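Local coordinates for aminopeptidase-like protein (PDB 5JM6) that probably acts as a zinc-dependent metalloaminopeptidase of the M18 family, assembled as a dodecamer and linked to the Cvt pathway of selective autophagy, at residues F115-G118 against Q119-P123; G303-D306 against D307-S311; N352-P355 against I356-R360; V371-G374 against P375-G379; D429-S432 against M433-D437. All blocks are in the same frame, centred on the assembly; numbering follows the deposited sequence.

Five short local contacts, in series along one chain, illustrate how a zinc peptidase fold is fixed at its turns and helix starts. Contact 2 opens helix 305-320 at the zinc pair, about 6 Å from the chain's centre. Contacts 1, 3 and 4 gather on one side of that centre: contact 1 ends strand 111-117 of the mixed sheet, contact 3 lies near the start of helix 353-368, which packs on that strand, and contact 4 is the loop after the helix. Contact 4 touches both others. Contact 5, at the start of helix 430-443, lies about 24 Å from contact 2 between centres. Contacts 3, 4 and 5 also touch neighbouring subunits of the dodecamer.

Contact 1 (F115-G118 against Q119-P123); sequences FTVG and QAYKP
A type I beta turn runs from Gly118 to Tyr121 and reverses the chain just beyond strand 111-117, closed by a hydrogen bond of 3.1 Å from Tyr121 N to Gly118 O with an N-H...O angle of 155°. The donor stands well above the plane of that carbonyl, 68° out of it, as the tight reversal brings the amide over the peptide group. Gln119 and Ala120 take the two central positions. Gln119, extended beyond CG, touches Pro325. Val117 and Tyr121 meet across the turn. One branch of the valine does the touching: Val117 CG1 lies 3.7 Å from Tyr121 CB, and it is 3.8 Å from Tyr121 CD2 as well, so the methyl meets the base of the ring obliquely. With chi1 of Tyr121 at -180°, CG is set opposite the backbone N and the ring is carried off the turn, leaving CB as the main point of contact. The end of the tyrosine is then taken up by helix 353-368, where its ring packs edge-to-face with Phe365 and reaches Leu362, while Ile330 touches it from strand 330-336. Val117 also lies on Phe365, and on Tyr103 of strand 102-107, so the turn lies between helix 353-368 and strands 102-107 and 330-336 of the mixed sheet.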
loop_
_atom_site.group_PDB
_atom_site.type_symbol
_atom_site.label_atom_id
_atom_site.label_comp_id
_atom_site.label_asym_id
_atom_site.label_seq_id
_atom_site.Cartn_x
_atom_site.Cartn_y
_atom_site.Cartn_z
ATOM N N PHE A 115 -51.348 2.214 -33.842
ATOM C CA PHE A 115 -51.107 1.686 -35.178
ATOM C C PHE A 115 -52.192 2.065 -36.179
ATOM O O PHE A 115 -53.332 2.348 -35.806
ATOM C CB PHE A 115 -50.959 0.159 -35.127
ATOM C CG PHE A 115 -52.183 -0.562 -34.631
ATOM C CD1 PHE A 115 -52.429 -0.689 -33.273
ATOM C CD2 PHE A 115 -53.081 -1.127 -35.524
ATOM C CE1 PHE A 115 -53.553 -1.355 -32.815
ATOM C CE2 PHE A 115 -54.206 -1.796 -35.072
ATOM C CZ PHE A 115 -54.443 -1.907 -33.716
ATOM N N THR A 116 -51.814 2.083 -37.454
ATOM C CA THR A 116 -52.761 2.262 -38.547
ATOM C C THR A 116 -52.720 1.049 -39.464
ATOM O O THR A 116 -51.651 0.517 -39.762
ATOM C CB THR A 116 -52.465 3.522 -39.382
ATOM O OG1 THR A 116 -51.307 3.298 -40.196
ATOM C CG2 THR A 116 -52.231 4.719 -38.481
ATOM N N VAL A 117 -53.894 0.620 -39.908
ATOM C CA VAL A 117 -54.016 -0.525 -40.796
ATOM C C VAL A 117 -54.153 -0.040 -42.234
ATOM O O VAL A 117 -55.072 0.710 -42.546
ATOM C CB VAL A 117 -55.231 -1.393 -40.422
ATOM C CG1 VAL A 117 -55.227 -2.691 -41.211
ATOM C CG2 VAL A 117 -55.248 -1.664 -38.922
ATOM N N GLY A 118 -53.236 -0.451 -43.104
ATOM C CA GLY A 118 -53.291 -0.046 -44.497
ATOM C C GLY A 118 -54.572 -0.501 -45.172
ATOM O O GLY A 118 -55.135 -1.532 -44.810
ATOM N N GLN A 119 -55.043 0.268 -46.150
ATOM C CA GLN A 119 -56.284 -0.061 -46.849
ATOM C C GLN A 119 -56.153 -1.322 -47.693
ATOM O O GLN A 119 -57.150 -1.965 -48.021
ATOM C CB GLN A 119 -56.727 1.094 -47.745
ATOM C CG GLN A 119 -57.046 2.379 -47.016
ATOM C CD GLN A 119 -57.252 3.534 -47.973
ATOM O OE1 GLN A 119 -57.956 3.406 -48.976
ATOM N NE2 GLN A 119 -56.620 4.663 -47.680
ATOM N N ALA A 120 -54.923 -1.654 -48.065
ATOM C CA ALA A 120 -54.644 -2.846 -48.858
ATOM C C ALA A 120 -54.258 -4.033 -47.979
ATOM O O ALA A 120 -53.811 -5.063 -48.483
ATOM C CB ALA A 120 -53.555 -2.562 -49.878
ATOM N N TYR A 121 -54.386 -3.870 -46.666
ATOM C CA TYR A 121 -53.998 -4.924 -45.733
ATOM C C TYR A 121 -54.816 -6.205 -45.885
ATOM O O TYR A 121 -56.026 -6.167 -46.118
ATOM C CB TYR A 121 -54.106 -4.434 -44.288
ATOM C CG TYR A 121 -53.706 -5.493 -43.290
ATOM C CD1 TYR A 121 -52.369 -5.781 -43.060
ATOM C CD2 TYR A 121 -54.664 -6.219 -42.592
ATOM C CE1 TYR A 121 -51.992 -6.755 -42.158
ATOM C CE2 TYR A 121 -54.297 -7.197 -41.687
ATOM C CZ TYR A 121 -52.959 -7.459 -41.475
ATOM O OH TYR A 121 -52.585 -8.429 -40.575
ATOM N N LYS A 122 -54.122 -7.335 -45.767
ATOM C CA LYS A 122 -54.724 -8.663 -45.659
ATOM C C LYS A 122 -53.901 -9.454 -44.646
ATOM O O LYS A 122 -52.714 -9.179 -44.478
ATOM C CB LYS A 122 -54.738 -9.398 -47.003
ATOM C CG LYS A 122 -54.957 -8.529 -48.225
ATOM C CD LYS A 122 -54.261 -9.122 -49.446
ATOM C CE LYS A 122 -52.766 -9.321 -49.202
ATOM N NZ LYS A 122 -52.019 -9.669 -50.448
ATOM N N PRO A 123 -54.521 -10.436 -43.971
ATOM C CA PRO A 123 -53.764 -11.289 -43.046
ATOM C C PRO A 123 -52.544 -11.923 -43.710
ATOM O O PRO A 123 -52.656 -12.491 -44.796
ATOM C CB PRO A 123 -54.783 -12.355 -42.642
ATOM C CG PRO A 123 -56.098 -11.668 -42.768
ATOM C CD PRO A 123 -55.961 -10.746 -43.951
#

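Contact 2 (G303-D306 against D307-S311); sequences GRID and DKLCS. With ZN (zinc ion), chain G; ZN (zinc ion), chain H.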
loop_
_atom_site.group_PDB
_atom_site.type_symbol
_atom_site.label_atom_id
_atom_site.label_comp_id
_atom_site.label_asym_id
_atom_site.label_seq_id
_atom_site.Cartn_x
_atom_site.Cartn_y
_atom_site.Cartn_z
ATOM N N GLY A 303 -34.132 18.093 -19.779
ATOM C CA GLY A 303 -33.928 16.873 -19.026
ATOM C C GLY A 303 -34.898 15.796 -19.464
ATOM O O GLY A 303 -35.894 16.092 -20.125
ATOM N N ARG A 304 -34.607 14.555 -19.072
ATOM C CA ARG A 304 -35.401 13.372 -19.419
ATOM C C ARG A 304 -35.373 13.063 -20.909
ATOM O O ARG A 304 -36.335 12.518 -21.454
ATOM C CB ARG A 304 -36.854 13.529 -18.970
ATOM C CG ARG A 304 -37.025 13.994 -17.545
ATOM C CD ARG A 304 -38.464 14.400 -17.296
ATOM N NE ARG A 304 -38.723 15.774 -17.717
ATOM C CZ ARG A 304 -38.367 16.844 -17.013
ATOM N NH1 ARG A 304 -37.733 16.696 -15.858
ATOM N NH2 ARG A 304 -38.643 18.061 -17.462
ATOM N N ILE A 305 -34.268 13.395 -21.564
ATOM C CA ILE A 305 -34.147 13.105 -22.980
ATOM C C ILE A 305 -33.939 11.608 -23.216
ATOM O O ILE A 305 -34.307 11.123 -24.290
ATOM C CB ILE A 305 -33.001 13.910 -23.644
ATOM C CG1 ILE A 305 -33.224 15.411 -23.463
ATOM C CG2 ILE A 305 -32.917 13.621 -25.137
ATOM C CD1 ILE A 305 -32.323 16.263 -24.338
ATOM N N ASP A 306 -33.436 10.850 -22.228
ATOM C CA ASP A 306 -33.174 9.449 -22.547
ATOM C C ASP A 306 -34.550 8.875 -22.849
ATOM O O ASP A 306 -35.372 8.565 -21.979
ATOM C CB ASP A 306 -32.458 8.692 -21.405
ATOM C CG ASP A 306 -32.081 7.240 -21.786
ATOM O OD1 ASP A 306 -32.901 6.534 -22.404
ATOM O OD2 ASP A 306 -30.951 6.798 -21.486
ATOM N N ASP A 307 -34.689 8.742 -24.166
ATOM C CA ASP A 307 -35.816 8.314 -25.002
ATOM C C ASP A 307 -37.168 9.027 -25.046
ATOM O O ASP A 307 -37.970 8.666 -25.900
ATOM C CB ASP A 307 -36.097 6.846 -24.802
ATOM C CG ASP A 307 -35.764 6.060 -26.046
ATOM O OD1 ASP A 307 -35.175 6.676 -26.958
ATOM O OD2 ASP A 307 -36.118 4.873 -26.150
ATOM N N LYS A 308 -37.451 10.025 -24.220
ATOM C CA LYS A 308 -38.627 10.829 -24.547
ATOM C C LYS A 308 -38.411 11.445 -25.939
ATOM O O LYS A 308 -39.365 11.661 -26.681
ATOM C CB LYS A 308 -38.899 11.906 -23.495
ATOM C CG LYS A 308 -39.751 11.425 -22.320
ATOM C CD LYS A 308 -39.772 12.463 -21.206
ATOM C CE LYS A 308 -40.879 12.202 -20.196
ATOM N NZ LYS A 308 -40.493 11.241 -19.127
ATOM N N LEU A 309 -37.149 11.671 -26.300
ATOM C CA LEU A 309 -36.796 12.207 -27.616
ATOM C C LEU A 309 -37.089 11.239 -28.770
ATOM O O LEU A 309 -37.795 11.603 -29.709
ATOM C CB LEU A 309 -35.318 12.613 -27.641
ATOM C CG LEU A 309 -34.712 13.066 -28.974
ATOM C CD1 LEU A 309 -35.562 14.131 -29.648
ATOM C CD2 LEU A 309 -33.303 13.588 -28.760
ATOM N N CYS A 310 -36.551 10.022 -28.718
ATOM C CA CYS A 310 -36.801 9.065 -29.797
ATOM C C CYS A 310 -38.263 8.633 -29.818
ATOM O O CYS A 310 -38.837 8.414 -30.885
ATOM C CB CYS A 310 -35.901 7.833 -29.673
ATOM S SG CYS A 310 -34.167 8.104 -30.107
ATOM N N SER A 311 -38.865 8.516 -28.639
ATOM C CA SER A 311 -40.269 8.137 -28.547
ATOM C C SER A 311 -41.172 9.198 -29.163
ATOM O O SER A 311 -42.066 8.878 -29.946
ATOM C CB SER A 311 -40.670 7.895 -27.094
ATOM O OG SER A 311 -40.069 6.714 -26.592
HETATM ZN ZN ZN G . -31.333 5.792 -20.025
HETATM ZN ZN ZN H . -32.848 4.818 -23.371
#
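The dinuclear zinc site of this M18 peptidase is reached at the start of helix 305-320, where Asp306 bridges the two metals and Ile305 packs one turn onward against Leu309. The carboxylate of Asp306 gives one oxygen to each ion: OD2 lies 1.8 Å from the zinc that Glu340 and His485 also bind, and OD1 lies 2.0 Å from the zinc held with His133 and Asp391. A chi1 of -175° sets the carboxylate opposite the backbone N, where it meets both metals. Binding through both oxygens fixes the rotation of the group. Asp307, next in the chain, does not bind zinc in this model; its OD2 accepts a hydrogen bond from the backbone N of His133, which ties that zinc ligand's main chain to the helix start. The apolar side of the turn is formed by Ile305 and Leu309, lying side by side and pointing the same way, with Ile305 CG2 3.6 Å from Leu309 CB. Tyr58 of helix 55-64 touches both. On another flank, the Lys308 chain runs aslant past Arg304, and its NZ gives a weak hydrogen bond to Ile134 O. The two charged ends stay apart, Arg304 NE being 5.1 Å from Lys308 NZ, and the touch is made by aliphatic carbons, Lys308 CD against Arg304 CB at 3.8 Å.

Contact 3 (N352-P355 against I356-R360); sequences NFLP and ITIER
Phe353 and Thr357 lie side by side and point the same way, with Thr357 OG1 3.9 Å from Phe353 CE1. That hydroxyl has a second task. Because chi1 of Thr357 is -69°, OG1 sits next to its own backbone N and can turn back to the preceding turn, Thr357 OG1 donating to Phe353 O over 2.8 Å. The same oxygen, Phe353 O, also accepts from Thr357 N at 3.2 Å; hydroxyl and amide come from opposite faces of the carbonyl plane, so one acceptor is gripped twice by one residue. Asn352 crosses Ile356 at a slant with its flat amide laid against the branched chain: Asn352 OD1 is 3.5 Å from Ile356 CB, whereas Asn352 ND2 lies nearer the far end, 3.7 Å from Ile356 CD1. These pairs lie in the N-terminal part of helix 353-368, which packs on the mixed sheet of the peptidase fold, Phe353 and Thr357 both resting on Ile113 of strand 111-117. Regular main-chain bonds run beside them, among them Ile356 N to Asn352 O at 3.0 Å. Leu354 and Ile358 touch more loosely, Leu354 CD1 being 4.0 Å from Ile358 CG1, and Met470 of helix 466-470 contacts both. Toward the second subunit, Ile356 packs on Leu378 of that neighbouring chain, Glu359 on its Pro375 and Arg360 on its Gly376, while Arg360 also forms a cation-pi contact with Trp93 of its own chain.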
loop_
_atom_site.group_PDB
_atom_site.type_symbol
_atom_site.label_atom_id
_atom_site.label_comp_id
_atom_site.label_asym_id
_atom_site.label_seq_id
_atom_site.Cartn_x
_atom_site.Cartn_y
_atom_site.Cartn_z
ATOM N N ASN A 352 -45.332 -9.171 -22.335
ATOM C CA ASN A 352 -46.418 -9.605 -23.224
ATOM C C ASN A 352 -46.943 -8.554 -24.202
ATOM O O ASN A 352 -47.439 -8.893 -25.278
ATOM C CB ASN A 352 -47.595 -10.084 -22.359
ATOM C CG ASN A 352 -48.363 -11.240 -22.975
ATOM O OD1 ASN A 352 -48.060 -11.696 -24.077
ATOM N ND2 ASN A 352 -49.367 -11.726 -22.252
ATOM N N PHE A 353 -46.816 -7.285 -23.824
ATOM C CA PHE A 353 -47.650 -6.218 -24.372
ATOM C C PHE A 353 -47.709 -6.147 -25.902
ATOM O O PHE A 353 -48.793 -6.238 -26.478
ATOM C CB PHE A 353 -47.176 -4.869 -23.824
ATOM C CG PHE A 353 -48.141 -3.744 -24.067
ATOM C CD1 PHE A 353 -49.492 -3.996 -24.235
ATOM C CD2 PHE A 353 -47.696 -2.434 -24.135
ATOM C CE1 PHE A 353 -50.383 -2.967 -24.463
ATOM C CE2 PHE A 353 -48.583 -1.397 -24.362
ATOM C CZ PHE A 353 -49.928 -1.665 -24.528
ATOM N N LEU A 354 -46.568 -5.982 -26.565
ATOM C CA LEU A 354 -46.586 -5.856 -28.024
ATOM C C LEU A 354 -46.905 -7.167 -28.765
ATOM O O LEU A 354 -47.682 -7.145 -29.720
ATOM C CB LEU A 354 -45.267 -5.269 -28.540
ATOM C CG LEU A 354 -45.202 -5.114 -30.064
ATOM C CD1 LEU A 354 -46.228 -4.099 -30.561
ATOM C CD2 LEU A 354 -43.802 -4.735 -30.525
ATOM N N PRO A 355 -46.298 -8.304 -28.361
ATOM C CA PRO A 355 -46.678 -9.532 -29.072
ATOM C C PRO A 355 -48.159 -9.907 -28.964
ATOM O O PRO A 355 -48.759 -10.223 -29.990
ATOM C CB PRO A 355 -45.805 -10.597 -28.403
ATOM C CG PRO A 355 -44.593 -9.857 -27.993
ATOM C CD PRO A 355 -45.104 -8.521 -27.524
ATOM N N ILE A 356 -48.744 -9.861 -27.769
ATOM C CA ILE A 356 -50.137 -10.275 -27.622
ATOM C C ILE A 356 -51.071 -9.302 -28.348
ATOM O O ILE A 356 -52.100 -9.709 -28.887
ATOM C CB ILE A 356 -50.552 -10.412 -26.132
ATOM C CG1 ILE A 356 -51.905 -11.121 -26.022
ATOM C CG2 ILE A 356 -50.594 -9.061 -25.431
ATOM C CD1 ILE A 356 -52.219 -11.630 -24.634
ATOM N N THR A 357 -50.696 -8.026 -28.387
ATOM C CA THR A 357 -51.476 -7.030 -29.108
ATOM C C THR A 357 -51.469 -7.328 -30.602
ATOM O O THR A 357 -52.508 -7.268 -31.258
ATOM C CB THR A 357 -50.942 -5.608 -28.865
ATOM O OG1 THR A 357 -51.192 -5.235 -27.505
ATOM C CG2 THR A 357 -51.623 -4.610 -29.792
ATOM N N ILE A 358 -50.297 -7.661 -31.130
ATOM C CA ILE A 358 -50.169 -7.992 -32.542
ATOM C C ILE A 358 -50.985 -9.236 -32.883
ATOM O O ILE A 358 -51.691 -9.262 -33.892
ATOM C CB ILE A 358 -48.692 -8.194 -32.938
ATOM C CG1 ILE A 358 -47.959 -6.853 -32.854
ATOM C CG2 ILE A 358 -48.577 -8.798 -34.330
ATOM C CD1 ILE A 358 -46.801 -6.706 -33.796
ATOM N N GLU A 359 -50.912 -10.253 -32.030
ATOM C CA GLU A 359 -51.674 -11.477 -32.258
ATOM C C GLU A 359 -53.172 -11.187 -32.273
ATOM O O GLU A 359 -53.899 -11.690 -33.128
ATOM C CB GLU A 359 -51.339 -12.530 -31.199
ATOM C CG GLU A 359 -49.887 -12.987 -31.237
ATOM C CD GLU A 359 -49.587 -14.099 -30.249
ATOM O OE1 GLU A 359 -50.541 -14.727 -29.743
ATOM O OE2 GLU A 359 -48.392 -14.346 -29.978
ATOM N N ARG A 360 -53.622 -10.359 -31.336
ATOM C CA ARG A 360 -55.022 -9.953 -31.282
ATOM C C ARG A 360 -55.483 -9.269 -32.563
ATOM O O ARG A 360 -56.564 -9.560 -33.075
ATOM C CB ARG A 360 -55.258 -9.011 -30.111
ATOM C CG ARG A 360 -55.429 -9.663 -28.769
ATOM C CD ARG A 360 -56.589 -8.971 -28.106
ATOM N NE ARG A 360 -56.385 -8.698 -26.692
ATOM C CZ ARG A 360 -57.324 -8.184 -25.907
ATOM N NH1 ARG A 360 -58.520 -7.906 -26.411
ATOM N NH2 ARG A 360 -57.075 -7.951 -24.627
#

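Contact 4 (V371-G374 against P375-G379); sequences VPFG and PGILG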
loop_
_atom_site.group_PDB
_atom_site.type_symbol
_atom_site.label_atom_id
_atom_site.label_comp_id
_atom_site.label_asym_id
_atom_site.label_seq_id
_atom_site.Cartn_x
_atom_site.Cartn_y
_atom_site.Cartn_z
ATOM N N VAL A 371 -60.397 -16.763 -42.110
ATOM C CA VAL A 371 -59.110 -17.406 -42.292
ATOM C C VAL A 371 -58.751 -17.961 -40.925
ATOM O O VAL A 371 -59.018 -17.314 -39.914
ATOM C CB VAL A 371 -58.035 -16.408 -42.789
ATOM C CG1 VAL A 371 -56.694 -17.093 -43.001
ATOM C CG2 VAL A 371 -58.495 -15.716 -44.065
ATOM N N PRO A 372 -58.167 -19.167 -40.875
ATOM C CA PRO A 372 -57.806 -19.659 -39.544
ATOM C C PRO A 372 -56.669 -18.842 -38.949
ATOM O O PRO A 372 -55.745 -18.457 -39.665
ATOM C CB PRO A 372 -57.377 -21.106 -39.807
ATOM C CG PRO A 372 -56.964 -21.122 -41.240
ATOM C CD PRO A 372 -57.878 -20.153 -41.929
ATOM N N PHE A 373 -56.758 -18.554 -37.657
ATOM C CA PHE A 373 -55.654 -17.912 -36.963
ATOM C C PHE A 373 -54.783 -18.970 -36.307
ATOM O O PHE A 373 -55.289 -19.922 -35.714
ATOM C CB PHE A 373 -56.148 -16.920 -35.910
ATOM C CG PHE A 373 -55.047 -16.368 -35.053
ATOM C CD1 PHE A 373 -54.316 -15.269 -35.467
ATOM C CD2 PHE A 373 -54.722 -16.966 -33.847
ATOM C CE1 PHE A 373 -53.297 -14.762 -34.686
ATOM C CE2 PHE A 373 -53.695 -16.473 -33.071
ATOM C CZ PHE A 373 -52.987 -15.366 -33.486
ATOM N N GLY A 374 -53.471 -18.793 -36.404
ATOM C CA GLY A 374 -52.542 -19.711 -35.779
ATOM C C GLY A 374 -51.095 -19.346 -36.034
ATOM O O GLY A 374 -50.803 -18.302 -36.615
ATOM N N PRO A 375 -50.170 -20.196 -35.574
ATOM C CA PRO A 375 -48.761 -19.962 -35.878
ATOM C C PRO A 375 -48.517 -20.215 -37.355
ATOM O O PRO A 375 -48.921 -21.251 -37.875
ATOM C CB PRO A 375 -48.041 -20.983 -35.001
ATOM C CG PRO A 375 -49.006 -22.124 -34.917
ATOM C CD PRO A 375 -50.395 -21.522 -34.975
ATOM N N GLY A 376 -47.859 -19.294 -38.037
ATOM C CA GLY A 376 -47.666 -19.484 -39.457
ATOM C C GLY A 376 -48.656 -18.755 -40.337
ATOM O O GLY A 376 -48.490 -18.764 -41.550
ATOM N N ILE A 377 -49.741 -18.227 -39.777
ATOM C CA ILE A 377 -50.268 -16.979 -40.320
ATOM C C ILE A 377 -49.525 -15.868 -39.583
ATOM O O ILE A 377 -49.095 -14.881 -40.180
ATOM C CB ILE A 377 -51.811 -16.837 -40.215
ATOM C CG1 ILE A 377 -52.268 -15.605 -40.998
ATOM C CG2 ILE A 377 -52.293 -16.733 -38.784
ATOM C CD1 ILE A 377 -51.703 -15.529 -42.401
ATOM N N LEU A 378 -49.363 -16.060 -38.275
ATOM C CA LEU A 378 -48.417 -15.290 -37.493
ATOM C C LEU A 378 -47.046 -15.897 -37.739
ATOM O O LEU A 378 -46.830 -17.084 -37.508
ATOM C CB LEU A 378 -48.762 -15.314 -36.001
ATOM C CG LEU A 378 -47.850 -14.485 -35.092
ATOM C CD1 LEU A 378 -48.197 -13.007 -35.185
ATOM C CD2 LEU A 378 -47.916 -14.968 -33.652
ATOM N N GLY A 379 -46.115 -15.067 -38.177
ATOM C CA GLY A 379 -44.791 -15.513 -38.559
ATOM C C GLY A 379 -44.589 -15.491 -40.058
ATOM O O GLY A 379 -43.475 -15.256 -40.513
#
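Hydrogen bonding between Gly374 and Leu378 closes this loop. Gly374 O accepts Leu378 N over 3.1 Å at a nearly straight N-H...O angle of 170°, and the donor sits close to the line of the C=O bond. Ile377 N reaches the same oxygen, Gly374 O, at 3.3 Å, a weak bond bent to 142°. One carbonyl therefore gathers two consecutive amides, which curls the chain back upon itself. Gly376, at a corner, has a positive phi at which a side chain would run into the carbonyl of the residue before.

Apolar packing joins Ile377 to Phe373, with Ile377 CG2 4.2 Å from Phe373 CD1 and the two side chains crossing at about a right angle. A chi1 of -171° sends CG1 opposite the backbone N, so CG2 falls between the N and the carbonyl carbon and faces the preceding residues. Two further contacts are with the Gly374 backbone: Ile377 CG2 comes to 3.1 Å from Gly374 O, and Leu378 CB lies 3.7 Å from Gly374 O. Leu378 continues to Leu362 on helix 353-368.

The same loop packs against two other chains. Phe373 lies on Pro375 of the second subunit, while Pro375 meets Phe373 of the third, a head-to-tail arrangement consistent with a cyclic relation among the three subunits. Gly374 to Ile377, with proline and then glycine at the corners, has the backbone angles of a type II beta turn, here extended by an i to i+4 bond into an alpha-turn at a subunit interface.

Contact 5 (D429-S432 against M433-D437); sequences DSVS and MAILD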
loop_
_atom_site.group_PDB
_atom_site.type_symbol
_atom_site.label_atom_id
_atom_site.label_comp_id
_atom_site.label_asym_id
_atom_site.label_seq_id
_atom_site.Cartn_x
_atom_site.Cartn_y
_atom_site.Cartn_z
ATOM N N ASP A 429 -27.298 -5.042 -38.303
ATOM C CA ASP A 429 -26.406 -5.902 -39.066
ATOM C C ASP A 429 -26.398 -5.450 -40.522
ATOM O O ASP A 429 -27.080 -4.487 -40.874
ATOM C CB ASP A 429 -26.817 -7.377 -38.924
ATOM C CG ASP A 429 -28.092 -7.721 -39.683
ATOM O OD1 ASP A 429 -29.029 -6.898 -39.712
ATOM O OD2 ASP A 429 -28.163 -8.839 -40.237
ATOM N N SER A 430 -25.616 -6.126 -41.359
ATOM C CA SER A 430 -25.421 -5.677 -42.736
ATOM C C SER A 430 -26.739 -5.630 -43.508
ATOM O O SER A 430 -26.932 -4.763 -44.360
ATOM C CB SER A 430 -24.404 -6.569 -43.460
ATOM O OG SER A 430 -24.900 -7.877 -43.673
ATOM N N VAL A 431 -27.654 -6.541 -43.198
ATOM C CA VAL A 431 -28.961 -6.520 -43.841
ATOM C C VAL A 431 -29.816 -5.372 -43.302
ATOM O O VAL A 431 -30.399 -4.615 -44.078
ATOM C CB VAL A 431 -29.703 -7.853 -43.661
ATOM C CG1 VAL A 431 -31.094 -7.765 -44.268
ATOM C CG2 VAL A 431 -28.907 -8.988 -44.297
ATOM N N SER A 432 -29.878 -5.233 -41.979
ATOM C CA SER A 432 -30.629 -4.139 -41.368
ATOM C C SER A 432 -30.135 -2.784 -41.865
ATOM O O SER A 432 -30.934 -1.898 -42.170
ATOM C CB SER A 432 -30.537 -4.194 -39.840
ATOM O OG SER A 432 -30.999 -5.437 -39.342
ATOM N N MET A 433 -28.818 -2.627 -41.960
ATOM C CA MET A 433 -28.247 -1.365 -42.415
ATOM C C MET A 433 -28.551 -1.113 -43.890
ATOM O O MET A 433 -28.804 0.023 -44.284
ATOM C CB MET A 433 -26.735 -1.331 -42.161
ATOM C CG MET A 433 -26.376 -0.907 -40.741
ATOM S SD MET A 433 -24.615 -0.752 -40.369
ATOM C CE MET A 433 -24.082 -2.457 -40.480
ATOM N N ALA A 434 -28.539 -2.169 -44.699
ATOM C CA ALA A 434 -28.851 -2.034 -46.118
ATOM C C ALA A 434 -30.265 -1.492 -46.313
ATOM O O ALA A 434 -30.496 -0.622 -47.152
ATOM C CB ALA A 434 -28.689 -3.368 -46.833
ATOM N N ILE A 435 -31.200 -2.002 -45.519
ATOM C CA ILE A 435 -32.593 -1.575 -45.591
ATOM C C ILE A 435 -32.768 -0.119 -45.164
ATOM O O ILE A 435 -33.392 0.671 -45.872
ATOM C CB ILE A 435 -33.495 -2.471 -44.716
ATOM C CG1 ILE A 435 -33.474 -3.909 -45.236
ATOM C CG2 ILE A 435 -34.920 -1.936 -44.683
ATOM C CD1 ILE A 435 -33.952 -4.925 -44.227
ATOM N N LEU A 436 -32.210 0.241 -44.011
ATOM C CA LEU A 436 -32.418 1.582 -43.472
ATOM C C LEU A 436 -31.597 2.641 -44.205
ATOM O O LEU A 436 -31.995 3.802 -44.259
ATOM C CB LEU A 436 -32.099 1.621 -41.978
ATOM C CG LEU A 436 -32.889 0.717 -41.031
ATOM C CD1 LEU A 436 -32.269 0.798 -39.656
ATOM C CD2 LEU A 436 -34.359 1.102 -40.972
ATOM N N ASP A 437 -30.451 2.255 -44.761
ATOM C CA ASP A 437 -29.719 3.171 -45.627
ATOM C C ASP A 437 -30.532 3.426 -46.890
ATOM O O ASP A 437 -30.550 4.537 -47.417
ATOM C CB ASP A 437 -28.333 2.628 -45.982
ATOM C CG ASP A 437 -27.297 2.947 -44.923
ATOM O OD1 ASP A 437 -27.639 3.658 -43.955
ATOM O OD2 ASP A 437 -26.139 2.502 -45.065
#
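Met433 meets Asp429 twice. Its backbone N donates to Asp429 O at 2.8 Å, and its side chain curls back along the same residue, bending at chi3 (-67°) so that Met433 CE comes within 3.6 Å of Asp429 O. Two residues on, Val431 CG1 touches Ile435 CD1 at 4.0 Å, the valine branch lying against the end of the isoleucine chain. Ala434 N bonds to Ser430 O at 3.1 Å, and Leu436 N to Ser432 O at the same length. Asp429 itself is held within its own segment: Asp429 OD1 accepts Ser432 N over 2.9 Å, with an N-H...O angle of 156° and the amide above the carboxylate plane. A negative carboxylate there would suit the positive end of the helix dipole. In the next shell, Ser432 OG is bonded to Ala474 O, joining the first turn to strand 473-481. Further out, Ile435 and Leu436 pack on aromatic residues of helix 495-514, Ile435 on Trp510 and Leu436 on Phe502 and Phe506. The other carboxylate oxygen, Asp429 OD2, forms a salt bridge with Arg179 of the third subunit, and Ser430 OG is hydrogen-bonded to Glu281 of that chain. The arrangement is an aspartate N-cap that begins helix 430-443 and serves at the same time as a contact point between subunits of the dodecamer.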